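Local coordinates for protein YciF (PDB 2GS4) that is a homodimeric stress protein with a ferritin-like fold, probably related to rubrerythrins and metal-binding, of otherwise unestablished function, at residues I55-Q60 with L136-E141. Numbering follows the deposited sequence.
Sequences IERIDQ and LKETLE
R57 NH2 donates a hydrogen bond of 3.0 Å to T139 OG1. The angle at the hydrogen is 152°, and the hydroxyl oxygen lies near the guanidinium plane, at its edge. T139 holds OG1 anti to its carbonyl carbon (chi1 -66°), which turns the hydroxyl toward the arginine. OG1 also lies 3.5 Å from R57 CD, so the threonine oxygen meets the last carbon of the chain as well as the guanidinium. CG of R57 is anti to the backbone N, which sends the chain out toward helix 130-159. The bend at chi3 (-68°) then turns the guanidinium so that its edge meets T139 and a face meets E138. E138 OE2 is 3.6 Å from R57 NE and forms a salt bridge with it. This oxygen stands well above the guanidinium plane, so the attraction is electrostatic and not a hydrogen bond. The carboxylate and guanidinium planes stand almost perpendicular. E138 CB also sits above that face, toward its rim, 4.0 Å from R57 NH2.

The contact joins helix 38-63 to helix 130-159 in the all-helical, ferritin-like bundle. The closest CA atoms, those of R57 and L136, are 8.0 Å apart. The long R57 side chain spans this gap at a partly buried seam, and T139, which is buried, also packs on Y117 of helix 95-126. E142, further along helix 130-159, forms a second salt bridge with R57 NH2. A leucine in place of R57 would probably leave T139 OG1 without this donor and the carboxylates of E138 and E142 without their shared positive partner.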
loop_
_atom_site.group_PDB
_atom_site.type_symbol
_atom_site.label_atom_id
_atom_site.label_comp_id
_atom_site.label_asym_id
_atom_site.label_seq_id
_atom_site.Cartn_x
_atom_site.Cartn_y
_atom_site.Cartn_z
ATOM N N ILE A 55 -0.094 -6.156 -17.573
ATOM C CA ILE A 55 0.534 -7.361 -17.076
ATOM C C ILE A 55 1.432 -7.873 -18.216
ATOM O O ILE A 55 2.553 -8.316 -17.974
ATOM C CB ILE A 55 -0.508 -8.421 -16.651
ATOM C CG1 ILE A 55 -1.253 -7.918 -15.407
ATOM C CG2 ILE A 55 0.182 -9.751 -16.343
ATOM C CD1 ILE A 55 -2.331 -8.849 -14.874
ATOM N N GLU A 56 0.959 -7.791 -19.456
ATOM C CA GLU A 56 1.794 -8.248 -20.572
ATOM C C GLU A 56 3.076 -7.428 -20.613
ATOM O O GLU A 56 4.154 -7.955 -20.892
ATOM C CB GLU A 56 1.062 -8.111 -21.915
ATOM C CG GLU A 56 -0.159 -9.018 -22.034
ATOM C CD GLU A 56 0.200 -10.485 -21.976
ATOM O OE1 GLU A 56 -0.632 -11.270 -21.486
ATOM O OE2 GLU A 56 1.303 -10.854 -22.429
ATOM N N ARG A 57 2.964 -6.134 -20.335
ATOM C CA ARG A 57 4.138 -5.276 -20.355
ATOM C C ARG A 57 5.128 -5.698 -19.263
ATOM O O ARG A 57 6.341 -5.581 -19.449
ATOM C CB ARG A 57 3.727 -3.808 -20.193
ATOM C CG ARG A 57 4.805 -2.819 -20.608
ATOM C CD ARG A 57 4.240 -1.410 -20.708
ATOM N NE ARG A 57 3.301 -1.284 -21.818
ATOM C CZ ARG A 57 2.167 -0.592 -21.757
ATOM N NH1 ARG A 57 1.368 -0.520 -22.815
ATOM N NH2 ARG A 57 1.816 0.006 -20.624
ATOM N N ILE A 58 4.621 -6.189 -18.131
ATOM C CA ILE A 58 5.498 -6.648 -17.058
ATOM C C ILE A 58 6.269 -7.889 -17.529
ATOM O O ILE A 58 7.426 -8.073 -17.162
ATOM C CB ILE A 58 4.708 -6.984 -15.748
ATOM C CG1 ILE A 58 4.217 -5.697 -15.071
ATOM C CG2 ILE A 58 5.607 -7.752 -14.781
ATOM C CD1 ILE A 58 3.290 -5.943 -13.881
ATOM N N ASP A 59 5.634 -8.747 -18.323
ATOM C CA ASP A 59 6.326 -9.935 -18.826
ATOM C C ASP A 59 7.485 -9.464 -19.697
ATOM O O ASP A 59 8.572 -10.050 -19.682
ATOM C CB ASP A 59 5.404 -10.821 -19.669
ATOM C CG ASP A 59 4.226 -11.357 -18.887
ATOM O OD1 ASP A 59 4.381 -11.632 -17.681
ATOM O OD2 ASP A 59 3.146 -11.527 -19.489
ATOM N N GLN A 60 7.236 -8.390 -20.442
ATOM C CA GLN A 60 8.239 -7.791 -21.315
ATOM C C GLN A 60 9.405 -7.240 -20.497
ATOM O O GLN A 60 10.564 -7.384 -20.886
ATOM C CB GLN A 60 7.636 -6.647 -22.143
ATOM C CG GLN A 60 6.760 -7.060 -23.329
ATOM C CD GLN A 60 6.320 -5.862 -24.162
ATOM O OE1 GLN A 60 6.862 -5.599 -25.237
ATOM N NE2 GLN A 60 5.346 -5.119 -23.655
ATOM N N LEU A 136 7.997 0.791 -18.162
ATOM C CA LEU A 136 7.361 1.178 -16.919
ATOM C C LEU A 136 6.814 2.599 -16.985
ATOM O O LEU A 136 5.783 2.891 -16.376
ATOM C CB LEU A 136 8.345 1.010 -15.758
ATOM C CG LEU A 136 8.765 -0.446 -15.515
ATOM C CD1 LEU A 136 10.057 -0.478 -14.724
ATOM C CD2 LEU A 136 7.655 -1.202 -14.788
ATOM N N LYS A 137 7.483 3.484 -17.723
ATOM C CA LYS A 137 6.983 4.846 -17.831
ATOM C C LYS A 137 5.718 4.843 -18.692
ATOM O O LYS A 137 4.863 5.720 -18.554
ATOM C CB LYS A 137 8.069 5.783 -18.393
ATOM C CG LYS A 137 9.061 6.248 -17.304
ATOM C CD LYS A 137 10.329 6.877 -17.876
ATOM C CE LYS A 137 11.397 7.089 -16.796
ATOM N NZ LYS A 137 11.119 8.202 -15.840
ATOM N N GLU A 138 5.589 3.844 -19.564
ATOM C CA GLU A 138 4.401 3.751 -20.402
ATOM C C GLU A 138 3.207 3.395 -19.529
ATOM O O GLU A 138 2.125 3.956 -19.690
ATOM C CB GLU A 138 4.599 2.713 -21.513
ATOM C CG GLU A 138 5.591 3.192 -22.561
ATOM C CD GLU A 138 5.754 2.228 -23.717
ATOM O OE1 GLU A 138 6.463 2.591 -24.679
ATOM O OE2 GLU A 138 5.184 1.113 -23.671
ATOM N N THR A 139 3.389 2.470 -18.601
ATOM C CA THR A 139 2.286 2.111 -17.731
ATOM C C THR A 139 2.005 3.294 -16.818
ATOM O O THR A 139 0.850 3.662 -16.604
ATOM C CB THR A 139 2.603 0.871 -16.899
ATOM O OG1 THR A 139 2.716 -0.263 -17.767
ATOM C CG2 THR A 139 1.483 0.606 -15.899
ATOM N N LEU A 140 3.065 3.910 -16.304
ATOM C CA LEU A 140 2.902 5.062 -15.432
ATOM C C LEU A 140 1.979 6.087 -16.082
ATOM O O LEU A 140 1.017 6.536 -15.473
ATOM C CB LEU A 140 4.248 5.720 -15.136
ATOM C CG LEU A 140 4.141 7.036 -14.361
ATOM C CD1 LEU A 140 3.467 6.785 -13.017
ATOM C CD2 LEU A 140 5.516 7.641 -14.167
ATOM N N GLU A 141 2.260 6.437 -17.331
ATOM C CA GLU A 141 1.444 7.427 -18.026
ATOM C C GLU A 141 -0.003 6.985 -18.252
ATOM O O GLU A 141 -0.915 7.811 -18.203
ATOM C CB GLU A 141 2.100 7.814 -19.358
ATOM C CG GLU A 141 3.519 8.349 -19.192
ATOM C CD GLU A 141 3.607 9.498 -18.196
ATOM O OE1 GLU A 141 4.670 9.641 -17.555
ATOM O OE2 GLU A 141 2.623 10.260 -18.061
#